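Local atomic coordinates of MAGE domain-containing protein (Xenopus laevis, PDB entry 7DG2), a protein that serves as the Nse3-type MAGE subunit of the Nse1-Nse3-Nse4 complex of the DNA-binding Smc5/6 machinery, probably shaping Nse4 together with Nse1. Residues B[109-119]-B[167-175]; B[24-35]-B[69-78]. All blocks are in the same frame, centred on the assembly; numbering follows the deposited sequence.

Contact 1: B[109-119]-B[167-175]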
loop_
_atom_site.group_PDB
_atom_site.type_symbol
_atom_site.label_atom_id
_atom_site.label_comp_id
_atom_site.label_asym_id
_atom_site.label_seq_id
_atom_site.Cartn_x
_atom_site.Cartn_y
_atom_site.Cartn_z
ATOM N N ILE B 109 -9.097 7.251 25.152
ATOM C CA ILE B 109 -7.938 7.426 26.020
ATOM C C ILE B 109 -7.720 8.899 26.326
ATOM O O ILE B 109 -7.609 9.302 27.486
ATOM C CB ILE B 109 -6.694 6.799 25.371
ATOM C CG1 ILE B 109 -6.848 5.284 25.237
ATOM C CG2 ILE B 109 -5.431 7.200 26.143
ATOM C CD1 ILE B 109 -5.746 4.657 24.388
ATOM N N PHE B 110 -7.659 9.728 25.285
ATOM C CA PHE B 110 -7.398 11.147 25.484
ATOM C C PHE B 110 -8.531 11.823 26.252
ATOM O O PHE B 110 -8.283 12.597 27.185
ATOM C CB PHE B 110 -7.176 11.818 24.121
ATOM C CG PHE B 110 -7.335 13.312 24.146
ATOM C CD1 PHE B 110 -6.452 14.107 24.861
ATOM C CD2 PHE B 110 -8.375 13.920 23.452
ATOM C CE1 PHE B 110 -6.603 15.497 24.892
ATOM C CE2 PHE B 110 -8.533 15.302 23.473
ATOM C CZ PHE B 110 -7.639 16.090 24.197
ATOM N N MET B 111 -9.784 11.542 25.880
ATOM C CA MET B 111 -10.906 12.265 26.473
ATOM C C MET B 111 -11.087 11.917 27.944
ATOM O O MET B 111 -11.626 12.735 28.700
ATOM C CB MET B 111 -12.193 11.985 25.691
ATOM C CG MET B 111 -12.213 12.556 24.248
ATOM S SD MET B 111 -11.962 14.346 24.142
ATOM C CE MET B 111 -13.584 14.943 24.640
ATOM N N LYS B 112 -10.614 10.740 28.360
ATOM C CA LYS B 112 -10.657 10.286 29.744
ATOM C C LYS B 112 -9.363 10.562 30.496
ATOM O O LYS B 112 -9.082 9.889 31.489
ATOM C CB LYS B 112 -10.970 8.787 29.795
ATOM C CG LYS B 112 -12.381 8.438 29.403
ATOM C CD LYS B 112 -13.366 9.091 30.355
ATOM C CE LYS B 112 -14.753 8.497 30.218
ATOM N NZ LYS B 112 -15.680 9.093 31.217
ATOM N N GLY B 113 -8.565 11.525 30.049
ATOM C CA GLY B 113 -7.394 11.930 30.803
ATOM C C GLY B 113 -6.108 11.211 30.464
ATOM O O GLY B 113 -5.217 11.138 31.317
ATOM N N ASN B 114 -5.991 10.663 29.253
ATOM C CA ASN B 114 -4.769 10.112 28.649
ATOM C C ASN B 114 -4.425 8.710 29.137
ATOM O O ASN B 114 -3.313 8.227 28.875
ATOM C CB ASN B 114 -3.583 11.062 28.833
ATOM C CG ASN B 114 -3.836 12.416 28.191
ATOM O OD1 ASN B 114 -4.113 12.500 26.996
ATOM N ND2 ASN B 114 -3.796 13.473 28.991
ATOM N N THR B 115 -5.354 8.023 29.794
ATOM C CA THR B 115 -5.229 6.603 30.095
ATOM C C THR B 115 -6.629 6.011 30.096
ATOM O O THR B 115 -7.602 6.691 30.432
ATOM C CB THR B 115 -4.539 6.336 31.448
ATOM O OG1 THR B 115 -3.276 7.004 31.491
ATOM C CG2 THR B 115 -4.278 4.864 31.631
ATOM N N ALA B 116 -6.731 4.747 29.689
ATOM C CA ALA B 116 -7.992 4.022 29.735
ATOM C C ALA B 116 -7.722 2.568 30.088
ATOM O O ALA B 116 -6.794 1.953 29.555
ATOM C CB ALA B 116 -8.742 4.099 28.398
ATOM N N LYS B 117 -8.539 2.016 30.981
ATOM C CA LYS B 117 -8.432 0.595 31.275
ATOM C C LYS B 117 -8.849 -0.224 30.064
ATOM O O LYS B 117 -9.724 0.176 29.285
ATOM C CB LYS B 117 -9.297 0.224 32.481
ATOM C CG LYS B 117 -8.837 0.845 33.783
ATOM C CD LYS B 117 -9.309 0.032 34.984
ATOM C CE LYS B 117 -8.734 0.588 36.280
ATOM N NZ LYS B 117 -7.262 0.824 36.176
ATOM N N GLU B 118 -8.209 -1.386 29.899
ATOM C CA GLU B 118 -8.606 -2.282 28.816
ATOM C C GLU B 118 -10.097 -2.587 28.875
ATOM O O GLU B 118 -10.771 -2.631 27.838
ATOM C CB GLU B 118 -7.793 -3.582 28.851
ATOM C CG GLU B 118 -8.196 -4.553 27.742
ATOM C CD GLU B 118 -7.210 -5.692 27.519
ATOM O OE1 GLU B 118 -6.332 -5.910 28.383
ATOM O OE2 GLU B 118 -7.318 -6.372 26.469
ATOM N N SER B 119 -10.638 -2.775 30.085
ATOM C CA SER B 119 -12.057 -3.093 30.208
ATOM C C SER B 119 -12.927 -1.970 29.660
ATOM O O SER B 119 -13.951 -2.224 29.013
ATOM C CB SER B 119 -12.409 -3.390 31.669
ATOM O OG SER B 119 -12.057 -2.319 32.537
ATOM N N VAL B 167 -4.202 -9.775 37.254
ATOM C CA VAL B 167 -3.504 -8.928 36.292
ATOM C C VAL B 167 -4.512 -8.209 35.406
ATOM O O VAL B 167 -5.463 -8.810 34.891
ATOM C CB VAL B 167 -2.502 -9.748 35.464
ATOM C CG1 VAL B 167 -3.206 -10.836 34.656
ATOM C CG2 VAL B 167 -1.692 -8.827 34.553
ATOM N N GLU B 168 -4.319 -6.903 35.252
ATOM C CA GLU B 168 -5.195 -6.046 34.471
ATOM C C GLU B 168 -4.328 -5.104 33.646
ATOM O O GLU B 168 -3.229 -4.731 34.063
ATOM C CB GLU B 168 -6.152 -5.261 35.389
ATOM C CG GLU B 168 -7.107 -4.322 34.676
ATOM C CD GLU B 168 -8.071 -3.637 35.627
ATOM O OE1 GLU B 168 -9.217 -3.354 35.213
ATOM O OE2 GLU B 168 -7.685 -3.388 36.790
ATOM N N TYR B 169 -4.827 -4.714 32.473
ATOM C CA TYR B 169 -4.069 -3.875 31.556
ATOM C C TYR B 169 -4.775 -2.547 31.308
ATOM O O TYR B 169 -6.004 -2.447 31.382
ATOM C CB TYR B 169 -3.843 -4.592 30.224
ATOM C CG TYR B 169 -2.792 -5.673 30.293
ATOM C CD1 TYR B 169 -3.118 -6.957 30.695
ATOM C CD2 TYR B 169 -1.469 -5.400 29.966
ATOM C CE1 TYR B 169 -2.151 -7.944 30.764
ATOM C CE2 TYR B 169 -0.502 -6.377 30.023
ATOM C CZ TYR B 169 -0.847 -7.647 30.427
ATOM O OH TYR B 169 0.118 -8.624 30.494
ATOM N N GLU B 170 -3.978 -1.523 31.010
ATOM C CA GLU B 170 -4.499 -0.221 30.625
ATOM C C GLU B 170 -3.750 0.285 29.397
ATOM O O GLU B 170 -2.627 -0.134 29.106
ATOM C CB GLU B 170 -4.388 0.792 31.768
ATOM C CG GLU B 170 -2.970 1.011 32.252
ATOM C CD GLU B 170 -2.922 1.714 33.592
ATOM O OE1 GLU B 170 -4.001 1.954 34.177
ATOM O OE2 GLU B 170 -1.807 2.027 34.055
ATOM N N PHE B 171 -4.390 1.205 28.683
ATOM C CA PHE B 171 -3.880 1.713 27.420
ATOM C C PHE B 171 -3.514 3.185 27.533
ATOM O O PHE B 171 -4.216 3.964 28.187
ATOM C CB PHE B 171 -4.922 1.566 26.318
ATOM C CG PHE B 171 -5.100 0.175 25.799
ATOM C CD1 PHE B 171 -4.306 -0.298 24.765
ATOM C CD2 PHE B 171 -6.120 -0.635 26.282
ATOM C CE1 PHE B 171 -4.511 -1.560 24.241
ATOM C CE2 PHE B 171 -6.332 -1.894 25.758
ATOM C CZ PHE B 171 -5.523 -2.360 24.748
ATOM N N ARG B 172 -2.425 3.570 26.864
ATOM C CA ARG B 172 -2.083 4.967 26.634
ATOM C C ARG B 172 -1.778 5.139 25.150
ATOM O O ARG B 172 -1.602 4.160 24.421
ATOM C CB ARG B 172 -0.868 5.400 27.471
ATOM C CG ARG B 172 -0.967 5.082 28.959
ATOM C CD ARG B 172 0.241 5.637 29.713
ATOM N NE ARG B 172 0.344 7.087 29.559
ATOM C CZ ARG B 172 -0.256 7.965 30.358
ATOM N NH1 ARG B 172 -1.000 7.532 31.369
ATOM N NH2 ARG B 172 -0.120 9.273 30.149
ATOM N N TRP B 173 -1.705 6.394 24.703
ATOM C CA TRP B 173 -1.173 6.656 23.368
ATOM C C TRP B 173 0.277 6.198 23.278
ATOM O O TRP B 173 1.069 6.410 24.204
ATOM C CB TRP B 173 -1.214 8.148 23.034
ATOM C CG TRP B 173 -2.547 8.739 22.727
ATOM C CD1 TRP B 173 -3.769 8.291 23.126
ATOM C CD2 TRP B 173 -2.776 9.928 21.963
ATOM N NE1 TRP B 173 -4.758 9.134 22.647
ATOM C CE2 TRP B 173 -4.170 10.143 21.927
ATOM C CE3 TRP B 173 -1.935 10.828 21.296
ATOM C CZ2 TRP B 173 -4.745 11.219 21.247
ATOM C CZ3 TRP B 173 -2.511 11.904 20.618
ATOM C CH2 TRP B 173 -3.902 12.090 20.606
ATOM N N GLY B 174 0.633 5.595 22.125
ATOM C CA GLY B 174 2.015 5.288 21.825
ATOM C C GLY B 174 2.747 6.431 21.118
ATOM O O GLY B 174 2.146 7.414 20.689
ATOM N N GLN B 175 4.067 6.255 20.993
ATOM C CA GLN B 175 4.920 7.281 20.404
ATOM C C GLN B 175 4.517 7.604 18.969
ATOM O O GLN B 175 4.621 8.759 18.536
ATOM C CB GLN B 175 6.380 6.820 20.458
ATOM C CG GLN B 175 6.974 6.704 21.879
ATOM C CD GLN B 175 8.157 5.731 21.950
ATOM O OE1 GLN B 175 8.206 4.733 21.219
ATOM N NE2 GLN B 175 9.114 6.019 22.836
HETATM O O HOH W 1 -1.953 8.679 26.437
HETATM O O HOH W 2 -6.748 -6.256 30.990
HETATM O O HOH W 3 -8.663 -3.724 32.016
#
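Glu118 holds CG anti to its own N (chi1 179°) and runs extended beside Tyr169, and this carries its stem past Phe171. Phe171 has CG anti to its carbonyl carbon (chi1 -75°), which turns the ring edge to that stem. CG of Glu118 meets CE2 of Phe171 at 3.8 Å, near the ring plane. Water 2 donates to Glu118 OE1 and accepts from Tyr169 N. The carboxylate is gripped further by Tyr158, Trp122 and Lys143, so this buried charge is probably well balanced. The segments pair as antiparallel strands of a three-stranded sheet in the MAGE homology domain, strand 116-117 lying at its edge within this chain. Ala116 and Phe171 form the hydrogen-bonded pair, with Phe171 N to Ala116 O at 2.7 Å and nearly straight (172°). Glu118 N, in the first turn of helix 118-127, donates to Tyr169 O at 2.9 Å. On the face of Lys117 and Glu170, a long salt bridge spans 4.0 Å from Lys117 NZ to Glu170 OE1. Helix 94-111 ends in a Schellman motif with Gly113 as C-prime, and its last turn packs on the strand. There Ile109 CD1 lies 3.7 Å from Phe171 CB, while Ile109 CG2 reaches Trp173 CD1 at 3.6 Å. Phe110 CB adds a contact to Trp173 CZ2. Water 1 bridges Asn114 O and Trp173 N, 2.8 Å from the former.

Contact 2: B[24-35]-B[69-78]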
loop_
_atom_site.group_PDB
_atom_site.type_symbol
_atom_site.label_atom_id
_atom_site.label_comp_id
_atom_site.label_asym_id
_atom_site.label_seq_id
_atom_site.Cartn_x
_atom_site.Cartn_y
_atom_site.Cartn_z
ATOM N N ASP B 24 9.051 0.308 6.230
ATOM C CA ASP B 24 7.851 1.000 6.675
ATOM C C ASP B 24 6.577 0.265 6.285
ATOM O O ASP B 24 5.489 0.711 6.664
ATOM C CB ASP B 24 7.806 2.435 6.095
ATOM C CG ASP B 24 6.777 3.334 6.791
ATOM O OD1 ASP B 24 6.759 3.365 8.041
ATOM O OD2 ASP B 24 6.018 4.055 6.090
ATOM N N GLN B 25 6.687 -0.847 5.541
ATOM C CA GLN B 25 5.504 -1.422 4.899
ATOM C C GLN B 25 4.405 -1.779 5.891
ATOM O O GLN B 25 3.221 -1.705 5.541
ATOM C CB GLN B 25 5.872 -2.657 4.076
ATOM C CG GLN B 25 6.512 -2.331 2.726
ATOM C CD GLN B 25 6.891 -3.582 1.958
ATOM O OE1 GLN B 25 7.085 -4.645 2.550
ATOM N NE2 GLN B 25 7.006 -3.461 0.638
ATOM N N LYS B 26 4.760 -2.214 7.102
ATOM C CA LYS B 26 3.757 -2.556 8.108
ATOM C C LYS B 26 3.797 -1.616 9.306
ATOM O O LYS B 26 3.287 -1.957 10.383
ATOM C CB LYS B 26 3.915 -4.012 8.551
ATOM C CG LYS B 26 3.630 -4.994 7.409
ATOM C CD LYS B 26 3.482 -6.422 7.904
ATOM C CE LYS B 26 3.240 -7.377 6.738
ATOM N NZ LYS B 26 1.986 -7.083 6.008
ATOM N N LYS B 27 4.380 -0.423 9.121
ATOM C CA LYS B 27 4.437 0.624 10.141
ATOM C C LYS B 27 5.111 0.138 11.422
ATOM O O LYS B 27 4.802 0.609 12.520
ATOM C CB LYS B 27 3.048 1.200 10.441
ATOM C CG LYS B 27 2.390 1.869 9.226
ATOM C CD LYS B 27 3.241 3.009 8.698
ATOM C CE LYS B 27 2.625 3.606 7.422
ATOM N NZ LYS B 27 3.402 4.783 6.924
ATOM N N LEU B 28 6.040 -0.807 11.291
ATOM C CA LEU B 28 6.932 -1.084 12.410
ATOM C C LEU B 28 8.063 -0.055 12.425
ATOM O O LEU B 28 8.624 0.266 11.373
ATOM C CB LEU B 28 7.510 -2.497 12.302
ATOM C CG LEU B 28 6.477 -3.620 12.288
ATOM C CD1 LEU B 28 7.156 -4.990 12.198
ATOM C CD2 LEU B 28 5.584 -3.517 13.519
ATOM N N PRO B 29 8.408 0.499 13.581
ATOM C CA PRO B 29 9.493 1.486 13.611
ATOM C C PRO B 29 10.807 0.882 13.142
ATOM O O PRO B 29 10.992 -0.337 13.111
ATOM C CB PRO B 29 9.557 1.907 15.083
ATOM C CG PRO B 29 8.168 1.637 15.600
ATOM C CD PRO B 29 7.724 0.384 14.883
ATOM N N ILE B 30 11.735 1.761 12.770
ATOM C CA ILE B 30 12.982 1.370 12.125
ATOM C C ILE B 30 14.140 1.824 13.010
ATOM O O ILE B 30 14.340 3.028 13.201
ATOM C CB ILE B 30 13.098 1.979 10.722
ATOM C CG1 ILE B 30 11.813 1.685 9.933
ATOM C CG2 ILE B 30 14.364 1.455 10.035
ATOM C CD1 ILE B 30 11.621 2.546 8.669
ATOM N N LYS B 31 14.924 0.870 13.520
ATOM C CA LYS B 31 16.036 1.238 14.401
ATOM C C LYS B 31 17.181 1.851 13.605
ATOM O O LYS B 31 17.598 1.302 12.588
ATOM C CB LYS B 31 16.554 0.006 15.160
ATOM C CG LYS B 31 15.537 -0.662 16.068
ATOM C CD LYS B 31 16.135 -1.936 16.645
ATOM C CE LYS B 31 15.180 -2.669 17.574
ATOM N NZ LYS B 31 15.901 -3.793 18.241
ATOM N N ARG B 32 17.717 2.988 14.079
ATOM C CA ARG B 32 18.936 3.517 13.469
ATOM C C ARG B 32 20.032 2.458 13.414
ATOM O O ARG B 32 20.755 2.345 12.413
ATOM C CB ARG B 32 19.427 4.736 14.258
ATOM C CG ARG B 32 20.636 5.418 13.674
ATOM C CD ARG B 32 21.100 6.534 14.610
ATOM N NE ARG B 32 21.843 5.953 15.729
ATOM C CZ ARG B 32 22.299 6.650 16.761
ATOM N NH1 ARG B 32 22.082 7.959 16.809
ATOM N NH2 ARG B 32 22.981 6.038 17.727
ATOM N N ALA B 33 20.182 1.679 14.490
ATOM C CA ALA B 33 21.253 0.687 14.521
ATOM C C ALA B 33 21.103 -0.353 13.415
ATOM O O ALA B 33 22.111 -0.840 12.889
ATOM C CB ALA B 33 21.298 0.006 15.894
ATOM N N ASP B 34 19.864 -0.674 13.022
ATOM C CA ASP B 34 19.661 -1.631 11.935
ATOM C C ASP B 34 19.964 -1.006 10.579
ATOM O O ASP B 34 20.529 -1.666 9.706
ATOM C CB ASP B 34 18.231 -2.177 11.940
ATOM C CG ASP B 34 17.958 -3.139 13.088
ATOM O OD1 ASP B 34 18.903 -3.808 13.561
ATOM O OD2 ASP B 34 16.784 -3.239 13.507
ATOM N N ILE B 35 19.598 0.266 10.368
ATOM C CA ILE B 35 20.035 0.947 9.153
ATOM C C ILE B 35 21.549 0.881 9.023
ATOM O O ILE B 35 22.095 0.567 7.956
ATOM C CB ILE B 35 19.559 2.411 9.150
ATOM C CG1 ILE B 35 18.040 2.483 9.279
ATOM C CG2 ILE B 35 20.041 3.100 7.868
ATOM C CD1 ILE B 35 17.557 3.928 9.512
ATOM N N ILE B 69 11.106 8.589 17.220
ATOM C CA ILE B 69 10.035 8.482 18.210
ATOM C C ILE B 69 10.523 7.965 19.556
ATOM O O ILE B 69 9.769 8.038 20.541
ATOM C CB ILE B 69 8.876 7.601 17.712
ATOM C CG1 ILE B 69 9.337 6.159 17.519
ATOM C CG2 ILE B 69 8.290 8.192 16.425
ATOM C CD1 ILE B 69 8.204 5.202 17.273
ATOM N N ASP B 70 11.736 7.431 19.631
ATOM C CA ASP B 70 12.361 7.084 20.903
ATOM C C ASP B 70 13.789 7.598 20.870
ATOM O O ASP B 70 14.589 7.148 20.041
ATOM C CB ASP B 70 12.321 5.573 21.152
ATOM C CG ASP B 70 12.859 5.192 22.530
ATOM O OD1 ASP B 70 14.083 5.295 22.745
ATOM O OD2 ASP B 70 12.046 4.823 23.406
ATOM N N THR B 71 14.100 8.558 21.754
ATOM C CA THR B 71 15.428 9.168 21.751
ATOM C C THR B 71 16.488 8.234 22.321
ATOM O O THR B 71 17.667 8.354 21.969
ATOM C CB THR B 71 15.431 10.484 22.540
ATOM O OG1 THR B 71 16.165 10.307 23.756
ATOM C CG2 THR B 71 14.031 10.931 22.884
ATOM N N LYS B 72 16.103 7.305 23.194
ATOM C CA LYS B 72 17.086 6.434 23.829
ATOM C C LYS B 72 17.512 5.292 22.912
ATOM O O LYS B 72 18.701 4.957 22.847
ATOM C CB LYS B 72 16.527 5.886 25.147
ATOM C CG LYS B 72 17.370 4.781 25.771
ATOM C CD LYS B 72 16.838 4.360 27.137
ATOM C CE LYS B 72 17.711 3.273 27.755
ATOM N NZ LYS B 72 17.327 2.986 29.161
ATOM N N SER B 73 16.565 4.671 22.210
ATOM C CA SER B 73 16.874 3.581 21.292
ATOM C C SER B 73 17.060 4.053 19.855
ATOM O O SER B 73 17.392 3.231 18.988
ATOM C CB SER B 73 15.780 2.507 21.342
ATOM O OG SER B 73 14.513 3.000 20.913
ATOM N N HIS B 74 16.847 5.342 19.591
ATOM C CA HIS B 74 16.962 5.934 18.259
ATOM C C HIS B 74 16.223 5.091 17.224
ATOM O O HIS B 74 16.822 4.463 16.354
ATOM C CB HIS B 74 18.428 6.104 17.857
ATOM C CG HIS B 74 19.243 6.836 18.874
ATOM N ND1 HIS B 74 19.127 8.192 19.084
ATOM C CD2 HIS B 74 20.182 6.395 19.745
ATOM C CE1 HIS B 74 19.963 8.555 20.043
ATOM N NE2 HIS B 74 20.616 7.483 20.457
ATOM N N ILE B 75 14.903 5.081 17.348
ATOM C CA ILE B 75 14.048 4.407 16.379
ATOM C C ILE B 75 13.249 5.458 15.615
ATOM O O ILE B 75 12.778 6.455 16.186
ATOM C CB ILE B 75 13.134 3.344 17.029
ATOM C CG1 ILE B 75 12.148 3.969 18.008
ATOM C CG2 ILE B 75 13.988 2.286 17.742
ATOM C CD1 ILE B 75 11.036 3.015 18.447
ATOM N N TYR B 76 13.127 5.245 14.311
ATOM C CA TYR B 76 12.546 6.216 13.391
ATOM C C TYR B 76 11.218 5.729 12.837
ATOM O O TYR B 76 10.961 4.529 12.760
ATOM C CB TYR B 76 13.459 6.469 12.198
ATOM C CG TYR B 76 14.844 6.983 12.531
ATOM C CD1 TYR B 76 15.027 8.077 13.365
ATOM C CD2 TYR B 76 15.963 6.375 11.988
ATOM C CE1 TYR B 76 16.312 8.545 13.655
ATOM C CE2 TYR B 76 17.240 6.842 12.255
ATOM C CZ TYR B 76 17.409 7.920 13.084
ATOM O OH TYR B 76 18.689 8.359 13.358
ATOM N N ILE B 77 10.389 6.687 12.418
ATOM C CA ILE B 77 9.217 6.423 11.591
ATOM C C ILE B 77 9.231 7.425 10.442
ATOM O O ILE B 77 10.024 8.367 10.418
ATOM C CB ILE B 77 7.891 6.518 12.373
ATOM C CG1 ILE B 77 7.643 7.954 12.842
ATOM C CG2 ILE B 77 7.861 5.543 13.550
ATOM C CD1 ILE B 77 6.235 8.153 13.411
ATOM N N LEU B 78 8.318 7.223 9.488
ATOM C CA LEU B 78 8.116 8.159 8.390
ATOM C C LEU B 78 6.738 8.789 8.548
ATOM O O LEU B 78 5.746 8.070 8.665
ATOM C CB LEU B 78 8.217 7.441 7.032
ATOM C CG LEU B 78 9.560 6.807 6.677
ATOM C CD1 LEU B 78 9.423 6.031 5.367
ATOM C CD2 LEU B 78 10.651 7.869 6.566
HETATM O O HOH W 4 6.106 5.343 9.364
HETATM O O HOH W 5 3.206 7.062 8.604
HETATM O O HOH W 6 18.898 2.127 17.128
#
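Residues 30-31 and 75-76 pair as antiparallel strands. Ile30 and Tyr76 form the hydrogen-bonded pair, with Ile30 N to Tyr76 O at 2.9 Å in the carbonyl plane. The return bond, Tyr76 N to Ile30 O, has its donor tilted 34° from the plane of the Ile30 carbonyl. Lys31 faces Ile75 as the non-hydrogen-bonded pair and is the N-cap of helix 32-40. Arg32 N extends the ladder to His74 O at 2.9 Å. Arg32 sends CG anti to its backbone N (chi1 -177°) and then bends at chi3, which lays the guanidinium flat over one His74 face. The centres are 3.9 Å apart and the planes 14° from parallel. Thr71 O lies over the other face, and Glu68 binds His74 ND1. Arg32 CD also passes 3.3 Å from Tyr76 OH. With an alanine in place of Arg32, His74 would probably lose its stacked cover and a gap would open beside the Tyr76 hydroxyl. Ile35 CD1 meets the Tyr76 ring edge at CD2, 3.8 Å away. On the sheet face of Lys31 and Ile75, Pro29 CB touches Ile75 CD1 at 3.8 Å. Water 4 links Asp24 OD1 to Leu78 N, and Lys27 NZ forms a salt bridge with Asp24 OD2 at 2.8 Å. A short strand leading into a helix, paired with the last strand of a beta hairpin, is typical of the winged-helix folds from which MAGE domains are built.

Overall arrangement
Contact 2 comes first along the chain and closes before contact 1 opens. Their centres lie about 23 Å apart, within one MAGE homology domain. Each sits in its own three-stranded antiparallel sheet of strand order 1-3-2. In both, a short strand that runs into a helix pairs with the central strand. This repeated layout is consistent with the tandem winged helices of MAGE proteins. Strand 75-80 of contact 2 is followed in the chain by helix 94-111, whose end opens contact 1. The two contacts also touch, since Gln175 NE2 of contact 1 probably donates to Asp70 OD2 of contact 2. Both contacts reach the Nse4 chain, and contact 2 also meets Nse1.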